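Local coordinates for endoglucanase (Ganoderma lucidum, PDB 5D8Z), which is probably an endo-1,4-beta-glucanase of glycosyl hydrolase family 5, hydrolysing internal beta-1,4 links of cellulose-type glucans, at residues Val161-His166 against Asp233-Leu238; His166-Ile171 against Pro198-Thr203; Cys115-His120 against Asp155-Gly160. One frame throughout, in Å; residues are numbered along the deposited sequence.

Contact 1. Residues Val161-His166 against Asp233-Leu238; sequences VMNEPH and DVHKYL. With BGC (beta-D-glucopyranose), chain C.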
loop_
_atom_site.group_PDB
_atom_site.type_symbol
_atom_site.label_atom_id
_atom_site.label_comp_id
_atom_site.label_asym_id
_atom_site.label_seq_id
_atom_site.Cartn_x
_atom_site.Cartn_y
_atom_site.Cartn_z
ATOM N N VAL A 161 7.137 -1.285 -3.142
ATOM C CA VAL A 161 7.778 -2.164 -4.108
ATOM C C VAL A 161 6.788 -3.120 -4.733
ATOM O O VAL A 161 6.742 -3.253 -5.942
ATOM C CB VAL A 161 8.921 -2.975 -3.455
ATOM C CG1 VAL A 161 9.419 -4.063 -4.381
ATOM C CG2 VAL A 161 10.091 -2.073 -3.093
ATOM N N MET A 162 5.987 -3.787 -3.918
ATOM C CA MET A 162 5.056 -4.733 -4.461
ATOM C C MET A 162 3.941 -5.052 -3.513
ATOM O O MET A 162 4.168 -5.313 -2.343
ATOM C CB MET A 162 5.770 -6.030 -4.792
ATOM C CG MET A 162 4.845 -7.133 -5.301
ATOM S SD MET A 162 3.975 -6.750 -6.833
ATOM C CE MET A 162 5.356 -6.363 -7.902
ATOM N N ASN A 163 2.735 -5.100 -4.055
ATOM C CA ASN A 163 1.563 -5.344 -3.266
ATOM C C ASN A 163 1.294 -6.814 -3.078
ATOM O O ASN A 163 1.214 -7.551 -4.038
ATOM C CB ASN A 163 0.359 -4.771 -3.950
ATOM C CG ASN A 163 -0.886 -5.018 -3.165
ATOM O OD1 ASN A 163 -1.079 -4.425 -2.113
ATOM N ND2 ASN A 163 -1.735 -5.897 -3.656
ATOM N N GLU A 164 1.125 -7.220 -1.830
ATOM C CA GLU A 164 0.676 -8.574 -1.446
ATOM C C GLU A 164 1.247 -9.803 -2.156
ATOM O O GLU A 164 0.502 -10.610 -2.698
ATOM C CB GLU A 164 -0.844 -8.624 -1.447
ATOM C CG GLU A 164 -1.430 -7.896 -0.263
ATOM C CD GLU A 164 -2.937 -8.073 -0.127
ATOM O OE1 GLU A 164 -3.549 -8.628 -1.060
ATOM O OE2 GLU A 164 -3.513 -7.650 0.921
ATOM N N PRO A 165 2.563 -9.989 -2.105
ATOM C CA PRO A 165 3.095 -11.273 -2.538
ATOM C C PRO A 165 2.432 -12.424 -1.787
ATOM O O PRO A 165 2.155 -12.314 -0.591
ATOM C CB PRO A 165 4.566 -11.210 -2.159
ATOM C CG PRO A 165 4.891 -9.766 -1.884
ATOM C CD PRO A 165 3.605 -9.026 -1.699
ATOM N N HIS A 166 2.151 -13.505 -2.492
ATOM C CA HIS A 166 1.522 -14.631 -1.891
ATOM C C HIS A 166 1.909 -15.858 -2.659
ATOM O O HIS A 166 2.349 -15.762 -3.790
ATOM C CB HIS A 166 0.027 -14.466 -1.880
ATOM C CG HIS A 166 -0.613 -14.614 -3.221
ATOM N ND1 HIS A 166 -0.957 -15.838 -3.747
ATOM C CD2 HIS A 166 -0.995 -13.689 -4.131
ATOM C CE1 HIS A 166 -1.511 -15.663 -4.932
ATOM N NE2 HIS A 166 -1.545 -14.368 -5.188
ATOM N N ASP A 233 6.422 -3.788 5.009
ATOM C CA ASP A 233 5.133 -3.461 4.443
ATOM C C ASP A 233 4.261 -4.591 4.876
ATOM O O ASP A 233 4.517 -5.725 4.513
ATOM C CB ASP A 233 5.271 -3.477 2.912
ATOM C CG ASP A 233 4.030 -2.946 2.179
ATOM O OD1 ASP A 233 3.020 -2.664 2.857
ATOM O OD2 ASP A 233 4.075 -2.825 0.915
ATOM N N VAL A 234 3.237 -4.316 5.665
ATOM C CA VAL A 234 2.338 -5.386 6.090
ATOM C C VAL A 234 0.880 -4.983 5.974
ATOM O O VAL A 234 0.537 -3.801 5.959
ATOM C CB VAL A 234 2.657 -5.892 7.517
ATOM C CG1 VAL A 234 4.137 -6.224 7.643
ATOM C CG2 VAL A 234 2.296 -4.855 8.562
ATOM N N HIS A 235 0.044 -6.015 5.887
ATOM C CA HIS A 235 -1.381 -5.903 5.666
ATOM C C HIS A 235 -2.092 -6.827 6.665
ATOM O O HIS A 235 -1.547 -7.870 7.038
ATOM C CB HIS A 235 -1.686 -6.353 4.251
ATOM C CG HIS A 235 -1.205 -5.419 3.181
ATOM N ND1 HIS A 235 -1.623 -5.526 1.874
ATOM C CD2 HIS A 235 -0.381 -4.347 3.218
ATOM C CE1 HIS A 235 -1.061 -4.579 1.150
ATOM N NE2 HIS A 235 -0.307 -3.842 1.944
ATOM N N LYS A 236 -3.291 -6.427 7.098
ATOM C CA LYS A 236 -4.082 -7.151 8.110
ATOM C C LYS A 236 -5.541 -6.696 8.162
ATOM O O LYS A 236 -5.847 -5.494 8.368
ATOM C CB LYS A 236 -3.493 -6.963 9.504
ATOM C CG LYS A 236 -2.963 -8.241 10.110
ATOM C CD LYS A 236 -4.092 -9.143 10.541
ATOM C CE LYS A 236 -3.887 -10.585 10.129
ATOM N NZ LYS A 236 -5.152 -11.332 10.407
ATOM N N TYR A 237 -6.438 -7.668 8.016
ATOM C CA TYR A 237 -7.873 -7.406 7.994
ATOM C C TYR A 237 -8.473 -8.010 9.241
ATOM O O TYR A 237 -7.799 -8.759 9.922
ATOM C CB TYR A 237 -8.469 -7.999 6.727
ATOM C CG TYR A 237 -8.087 -7.181 5.521
ATOM C CD1 TYR A 237 -8.784 -6.022 5.206
ATOM C CD2 TYR A 237 -7.015 -7.533 4.718
ATOM C CE1 TYR A 237 -8.465 -5.272 4.101
ATOM C CE2 TYR A 237 -6.678 -6.765 3.623
ATOM C CZ TYR A 237 -7.408 -5.641 3.325
ATOM O OH TYR A 237 -7.085 -4.863 2.249
ATOM N N LEU A 238 -9.730 -7.697 9.541
ATOM C CA LEU A 238 -10.303 -8.047 10.833
ATOM C C LEU A 238 -11.327 -9.181 10.785
ATOM O O LEU A 238 -12.046 -9.414 11.759
ATOM C CB LEU A 238 -10.903 -6.791 11.478
ATOM C CG LEU A 238 -9.846 -5.838 12.085
ATOM C CD1 LEU A 238 -9.167 -5.005 11.008
ATOM C CD2 LEU A 238 -10.396 -4.902 13.152
HETATM C C2 BGC C . -7.959 -11.641 -0.985
HETATM C C3 BGC C . -7.593 -10.167 -1.266
HETATM C C4 BGC C . -7.017 -9.459 -0.052
HETATM C C5 BGC C . -5.927 -10.321 0.617
HETATM C C6 BGC C . -5.524 -9.752 1.975
HETATM C C1 BGC C . -6.914 -12.446 -0.168
HETATM O O2 BGC C . -8.165 -12.284 -2.248
HETATM O O3 BGC C . -8.732 -9.373 -1.658
HETATM O O4 BGC C . -6.607 -8.143 -0.498
HETATM O O5 BGC C . -6.349 -11.667 0.894
HETATM O O6 BGC C . -5.843 -10.646 3.047
#
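E164 reaches across to H235 and to a bound glucose (BGC of chain C), and its side chain can be followed outward atom by atom. From CB, chi1 of -74° sets CG beside the backbone N, where it lies 3.2 Å from H235 ND1. The chain then runs extended (chi2 -173°), so CD carries the carboxylate between imidazole and sugar. OE1 accepts a hydrogen bond from O4 of that glucose at 3.1 Å. OE2 accepts one from H235 ND1 at 3.0 Å; the N-H points almost straight at it (177°) in the imidazole plane, and the bond enters on the anti side of the carboxylate. One carboxylate thus has one oxygen fixed by protein and the other on the ligand.

The same imidazole edge meets N163, whose OD1 lies 3.3 Å from H235 CE1 and takes its hydrogen bond from R76. Y237 also touches the sugar, with CE2 3.6 Å from glucose C6, while its OH is hydrogen-bonded to E276. The Asn-Glu-Pro run is a signature of this family, and E164, Y237 and E276 all belong to the glycan pocket.

The segment 161-166 follows strand 157-160 and D233-H235 lies on strand 230-235, so the contact bridges two strands that flank strand 194-198; that strand touches M162 and D233, and strand 272-277 lies against N163 and H235.

Contact 2. Residues His166-Ile171 against Pro198-Thr203; sequences HDVPDI and PGNNWT. With BGC (beta-D-glucopyranose), chain B.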
loop_
_atom_site.group_PDB
_atom_site.type_symbol
_atom_site.label_atom_id
_atom_site.label_comp_id
_atom_site.label_asym_id
_atom_site.label_seq_id
_atom_site.Cartn_x
_atom_site.Cartn_y
_atom_site.Cartn_z
ATOM N N HIS A 166 2.151 -13.505 -2.492
ATOM C CA HIS A 166 1.522 -14.631 -1.891
ATOM C C HIS A 166 1.909 -15.858 -2.659
ATOM O O HIS A 166 2.349 -15.762 -3.790
ATOM C CB HIS A 166 0.027 -14.466 -1.880
ATOM C CG HIS A 166 -0.613 -14.614 -3.221
ATOM N ND1 HIS A 166 -0.957 -15.838 -3.747
ATOM C CD2 HIS A 166 -0.995 -13.689 -4.131
ATOM C CE1 HIS A 166 -1.511 -15.663 -4.932
ATOM N NE2 HIS A 166 -1.545 -14.368 -5.188
ATOM N N ASP A 167 1.763 -17.004 -1.998
ATOM C CA ASP A 167 2.192 -18.315 -2.492
ATOM C C ASP A 167 3.477 -18.283 -3.348
ATOM O O ASP A 167 3.542 -18.862 -4.451
ATOM C CB ASP A 167 1.023 -19.019 -3.192
ATOM C CG ASP A 167 -0.246 -19.076 -2.309
ATOM O OD1 ASP A 167 -0.190 -19.752 -1.259
ATOM O OD2 ASP A 167 -1.285 -18.444 -2.656
ATOM N N VAL A 168 4.491 -17.615 -2.807
ATOM C CA VAL A 168 5.824 -17.577 -3.388
ATOM C C VAL A 168 6.641 -18.732 -2.855
ATOM O O VAL A 168 6.718 -18.923 -1.647
ATOM C CB VAL A 168 6.545 -16.287 -2.963
ATOM C CG1 VAL A 168 7.994 -16.243 -3.451
ATOM C CG2 VAL A 168 5.752 -15.088 -3.456
ATOM N N PRO A 169 7.279 -19.508 -3.733
ATOM C CA PRO A 169 7.975 -20.685 -3.171
ATOM C C PRO A 169 9.303 -20.427 -2.421
ATOM O O PRO A 169 9.578 -21.159 -1.500
ATOM C CB PRO A 169 8.179 -21.595 -4.378
ATOM C CG PRO A 169 8.040 -20.711 -5.562
ATOM C CD PRO A 169 7.142 -19.575 -5.194
ATOM N N ASP A 170 10.105 -19.424 -2.780
ATOM C CA ASP A 170 11.352 -19.167 -2.053
ATOM C C ASP A 170 11.497 -17.704 -1.676
ATOM O O ASP A 170 11.854 -16.859 -2.503
ATOM C CB ASP A 170 12.582 -19.603 -2.847
ATOM C CG ASP A 170 13.903 -19.209 -2.159
ATOM O OD1 ASP A 170 14.141 -18.005 -1.934
ATOM O OD2 ASP A 170 14.721 -20.096 -1.844
ATOM N N ILE A 171 11.294 -17.428 -0.403
ATOM C CA ILE A 171 11.316 -16.078 0.080
ATOM C C ILE A 171 12.659 -15.348 -0.030
ATOM O O ILE A 171 12.702 -14.119 -0.160
ATOM C CB ILE A 171 10.864 -16.052 1.537
ATOM C CG1 ILE A 171 10.567 -14.618 1.961
ATOM C CG2 ILE A 171 11.922 -16.682 2.432
ATOM C CD1 ILE A 171 9.382 -14.026 1.244
ATOM N N PRO A 198 7.729 -5.826 1.126
ATOM C CA PRO A 198 6.680 -6.782 1.294
ATOM C C PRO A 198 7.209 -8.196 1.307
ATOM O O PRO A 198 8.184 -8.484 0.617
ATOM C CB PRO A 198 5.886 -6.596 0.019
ATOM C CG PRO A 198 6.956 -6.363 -1.014
ATOM C CD PRO A 198 8.084 -5.685 -0.294
ATOM N N GLY A 199 6.583 -9.049 2.108
ATOM C CA GLY A 199 6.821 -10.468 2.097
ATOM C C GLY A 199 5.596 -11.303 1.784
ATOM O O GLY A 199 4.650 -10.849 1.187
ATOM N N ASN A 200 5.619 -12.550 2.217
ATOM C CA ASN A 200 4.745 -13.581 1.693
ATOM C C ASN A 200 3.413 -13.572 2.395
ATOM O O ASN A 200 3.109 -12.656 3.169
ATOM C CB ASN A 200 5.436 -14.914 1.875
ATOM C CG ASN A 200 5.046 -15.919 0.825
ATOM O OD1 ASN A 200 3.905 -15.904 0.331
ATOM N ND2 ASN A 200 5.977 -16.825 0.487
ATOM N N ASN A 201 2.620 -14.599 2.118
ATOM C CA ASN A 201 1.239 -14.715 2.589
ATOM C C ASN A 201 0.461 -13.398 2.552
ATOM O O ASN A 201 -0.095 -12.973 3.552
ATOM C CB ASN A 201 1.174 -15.377 3.974
ATOM C CG ASN A 201 -0.217 -15.940 4.284
ATOM O OD1 ASN A 201 -0.828 -16.627 3.446
ATOM N ND2 ASN A 201 -0.729 -15.652 5.492
ATOM N N TRP A 202 0.416 -12.769 1.376
ATOM C CA TRP A 202 -0.264 -11.502 1.205
ATOM C C TRP A 202 0.248 -10.488 2.216
ATOM O O TRP A 202 -0.539 -9.668 2.710
ATOM C CB TRP A 202 -1.781 -11.666 1.369
ATOM C CG TRP A 202 -2.309 -12.853 0.654
ATOM C CD1 TRP A 202 -2.284 -14.143 1.090
ATOM C CD2 TRP A 202 -2.908 -12.887 -0.646
ATOM N NE1 TRP A 202 -2.832 -14.982 0.147
ATOM C CE2 TRP A 202 -3.227 -14.235 -0.927
ATOM C CE3 TRP A 202 -3.211 -11.914 -1.602
ATOM C CZ2 TRP A 202 -3.840 -14.627 -2.120
ATOM C CZ3 TRP A 202 -3.828 -12.310 -2.786
ATOM C CH2 TRP A 202 -4.136 -13.651 -3.029
ATOM N N THR A 203 1.560 -10.525 2.489
ATOM C CA THR A 203 2.180 -9.766 3.595
ATOM C C THR A 203 1.330 -9.753 4.833
ATOM O O THR A 203 1.231 -8.741 5.519
ATOM C CB THR A 203 2.454 -8.264 3.283
ATOM O OG1 THR A 203 1.507 -7.753 2.328
ATOM C CG2 THR A 203 3.830 -8.049 2.789
HETATM C C2 BGC B . -5.943 -15.758 3.104
HETATM C C3 BGC B . -6.321 -14.451 2.378
HETATM C C4 BGC B . -6.721 -14.700 0.906
HETATM C C5 BGC B . -7.509 -16.027 0.692
HETATM C C6 BGC B . -7.391 -16.545 -0.740
HETATM C C1 BGC B . -7.045 -16.806 2.920
HETATM O O1 BGC B . -6.770 -17.990 3.681
HETATM O O2 BGC B . -5.718 -15.510 4.496
HETATM O O3 BGC B . -5.231 -13.502 2.463
HETATM O O4 BGC B . -7.536 -13.607 0.423
HETATM O O5 BGC B . -7.125 -17.133 1.531
HETATM O O6 BGC B . -7.888 -17.885 -0.763
HETATM O O HOH W 1 1.167 -17.555 1.141
#
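G199 CA is met by the CD1 tip of I171, the first residue of helix 171-187, at 4.5 Å, and CD1 also lies 4.1 Å from CB of the next residue, N200. The amide of N200 does the polar work. Its ND2 donates to V168 O at 3.1 Å, in the carbonyl plane on a lone pair although the N-H is bent (142°), while its OD1 accepts from N201 N within its own loop. N201 OD1 is then joined to D167 N through one water, which donates to the side chain and accepts from the backbone.

Both segments are loops that follow barrel strands, 157-160 and 194-198, and so belong to the strand-to-helix loops that form the binding face of a TIM barrel.

The six-membered ring of W202, a glycan-pocket residue, and the H166 ring form an offset stack, with centroids 3.7 Å apart and planes at 4°. H166 CB sits over the five-membered ring, 3.4 Å from its centroid, a CH-pi contact; chi1 of 73° lays the imidazole along the six-membered ring. H166 ND1 donates to D167 OD2 and NE2 to S38 O, two bonds that fix the ring's rotation. Over the opposite indole face, O3 of a glucose (BGC of chain B) comes within 3.3 Å of W202 CD1.

Contact 3. Residues Cys115-His120 against Asp155-Gly160; sequences CIVDVH and DKIIFG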
loop_
_atom_site.group_PDB
_atom_site.type_symbol
_atom_site.label_atom_id
_atom_site.label_comp_id
_atom_site.label_asym_id
_atom_site.label_seq_id
_atom_site.Cartn_x
_atom_site.Cartn_y
_atom_site.Cartn_z
ATOM N N CYS A 115 2.600 10.334 -0.498
ATOM C CA CYS A 115 1.918 9.389 -1.415
ATOM C C CYS A 115 2.703 8.114 -1.665
ATOM O O CYS A 115 3.826 8.168 -2.128
ATOM C CB CYS A 115 1.620 10.061 -2.756
ATOM S SG CYS A 115 1.093 11.777 -2.504
ATOM N N ILE A 116 2.097 6.971 -1.368
ATOM C CA ILE A 116 2.665 5.685 -1.682
ATOM C C ILE A 116 2.307 5.290 -3.098
ATOM O O ILE A 116 1.123 5.199 -3.429
ATOM C CB ILE A 116 2.080 4.616 -0.787
ATOM C CG1 ILE A 116 2.603 4.759 0.647
ATOM C CG2 ILE A 116 2.405 3.245 -1.331
ATOM C CD1 ILE A 116 1.555 4.421 1.685
ATOM N N VAL A 117 3.330 5.069 -3.927
ATOM C CA VAL A 117 3.177 4.607 -5.284
ATOM C C VAL A 117 3.300 3.090 -5.229
ATOM O O VAL A 117 4.399 2.553 -5.194
ATOM C CB VAL A 117 4.265 5.207 -6.189
ATOM C CG1 VAL A 117 4.292 4.493 -7.534
ATOM C CG2 VAL A 117 4.046 6.691 -6.412
ATOM N N ASP A 118 2.160 2.415 -5.202
ATOM C CA ASP A 118 2.031 0.967 -4.970
ATOM C C ASP A 118 1.834 0.181 -6.259
ATOM O O ASP A 118 0.763 0.293 -6.877
ATOM C CB ASP A 118 0.795 0.712 -4.085
ATOM C CG ASP A 118 0.396 -0.777 -4.004
ATOM O OD1 ASP A 118 1.280 -1.647 -3.713
ATOM O OD2 ASP A 118 -0.808 -1.064 -4.209
ATOM N N VAL A 119 2.826 -0.618 -6.651
ATOM C CA VAL A 119 2.663 -1.483 -7.824
ATOM C C VAL A 119 1.870 -2.702 -7.382
ATOM O O VAL A 119 2.362 -3.544 -6.626
ATOM C CB VAL A 119 3.998 -1.932 -8.463
ATOM C CG1 VAL A 119 3.723 -2.879 -9.604
ATOM C CG2 VAL A 119 4.803 -0.764 -8.984
ATOM N N HIS A 120 0.648 -2.816 -7.891
ATOM C CA HIS A 120 -0.356 -3.726 -7.357
ATOM C C HIS A 120 -0.406 -5.060 -8.075
ATOM O O HIS A 120 -1.430 -5.458 -8.581
ATOM C CB HIS A 120 -1.706 -3.058 -7.457
ATOM C CG HIS A 120 -2.638 -3.432 -6.353
ATOM N ND1 HIS A 120 -2.613 -2.813 -5.120
ATOM C CD2 HIS A 120 -3.622 -4.355 -6.292
ATOM C CE1 HIS A 120 -3.543 -3.335 -4.345
ATOM N NE2 HIS A 120 -4.164 -4.278 -5.030
ATOM N N ASP A 155 10.507 14.238 -1.739
ATOM C CA ASP A 155 10.656 13.396 -0.524
ATOM C C ASP A 155 9.331 12.975 0.100
ATOM O O ASP A 155 9.332 12.251 1.081
ATOM C CB ASP A 155 11.496 14.079 0.584
ATOM C CG ASP A 155 12.574 15.009 0.034
ATOM O OD1 ASP A 155 12.201 16.051 -0.566
ATOM O OD2 ASP A 155 13.781 14.710 0.221
ATOM N N LYS A 156 8.212 13.471 -0.432
ATOM C CA LYS A 156 6.886 13.109 0.066
ATOM C C LYS A 156 6.390 11.804 -0.578
ATOM O O LYS A 156 5.379 11.248 -0.160
ATOM C CB LYS A 156 5.902 14.258 -0.179
ATOM C CG LYS A 156 6.046 15.453 0.770
ATOM C CD LYS A 156 5.477 15.120 2.139
ATOM C CE LYS A 156 5.977 16.062 3.233
ATOM N NZ LYS A 156 5.135 17.290 3.434
ATOM N N ILE A 157 7.126 11.302 -1.567
ATOM C CA ILE A 157 6.861 9.999 -2.158
ATOM C C ILE A 157 7.437 8.815 -1.348
ATOM O O ILE A 157 8.437 8.936 -0.634
ATOM C CB ILE A 157 7.380 9.946 -3.589
ATOM C CG1 ILE A 157 6.877 11.146 -4.387
ATOM C CG2 ILE A 157 6.886 8.688 -4.281
ATOM C CD1 ILE A 157 5.417 11.059 -4.756
ATOM N N ILE A 158 6.753 7.684 -1.432
ATOM C CA ILE A 158 7.062 6.488 -0.665
ATOM C C ILE A 158 6.840 5.370 -1.635
ATOM O O ILE A 158 5.746 5.195 -2.109
ATOM C CB ILE A 158 6.060 6.293 0.477
ATOM C CG1 ILE A 158 6.369 7.256 1.624
ATOM C CG2 ILE A 158 6.018 4.846 0.963
ATOM C CD1 ILE A 158 5.286 7.349 2.697
ATOM N N PHE A 159 7.876 4.619 -1.948
ATOM C CA PHE A 159 7.782 3.629 -3.007
ATOM C C PHE A 159 7.363 2.296 -2.429
ATOM O O PHE A 159 8.090 1.707 -1.622
ATOM C CB PHE A 159 9.110 3.460 -3.699
ATOM C CG PHE A 159 9.689 4.715 -4.209
ATOM C CD1 PHE A 159 9.438 5.118 -5.491
ATOM C CD2 PHE A 159 10.559 5.456 -3.430
ATOM C CE1 PHE A 159 10.012 6.283 -6.003
ATOM C CE2 PHE A 159 11.168 6.604 -3.928
ATOM C CZ PHE A 159 10.887 7.028 -5.220
ATOM N N GLY A 160 6.196 1.818 -2.851
ATOM C CA GLY A 160 5.719 0.513 -2.407
ATOM C C GLY A 160 6.066 -0.550 -3.435
ATOM O O GLY A 160 5.354 -0.714 -4.460
#
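C115-V119 and I157-G160 run side by side as parallel strands, their axes approaching to 4.6 Å at an angle of 21°, with C115 paired to I157, I116 to I158, V117 to F159 and D118 to G160. The backbone bonds alternate as parallel pairing requires: C115 N donates to K156 O, I158 N to C115 O, V117 N to I158 O and G160 N to V117 O. A last bond, from V119 N to G160 O at 3.3 Å, is weak. Two CA-H...O contacts, from I157 CA to C115 O and from I116 CA to I158 O, supplement the set.

Side chains alternate between the faces. On one, I116 CG1 lies 3.4 Å from I158 CG2; the two isoleucines cross at a slant. Further along this face D118 is paired with G160, which offers no side chain, so the contact there is with backbone. The carboxylate of D118 is shared out: OD2 accepts from H120 ND1 at 2.7 Å on its syn side, nearly straight (169°), whereas OD1 forms a salt bridge with R76. Two partners therefore fix its rotation. On the other face V117 CG2 touches I157 CG2 at 4.1 Å, and C115 CB approaches I157 CD1 at 4.4 Å. I157 CG2 also lies over one face of the F159 ring, toward its rim.

These are neighbouring strands of the eight-stranded TIM barrel, joined by a beta-alpha-beta crossover through helix 137-149. The face of V117, I157 and F159 is the outer one, covered by that helix and by helix 95-110, to which the C108-C115 disulfide ties the early part of the strand; I116 and D118 face inward, alongside strand 74-79.

How the contacts relate
From the N terminus, contact 3 comes first: it closes a loop of 34 residues, including helix 137-149, and joins the third and fourth barrel strands. Contact 1 opens at the very next residue, V161, and closes on the sixth strand, with 66 residues between its segments. Contact 2 is nested inside that loop, shares H166 with contact 1, and encloses most of helix 171-187 and of the fifth strand. Contacts 1 and 3 are in series yet meet where N163 N probably hydrogen-bonds to V119 O. Contacts 1 and 2 meet through a probable bond from H235 N to T203 O. Contacts 2 and 3 do not touch, their centres about 20 Å apart.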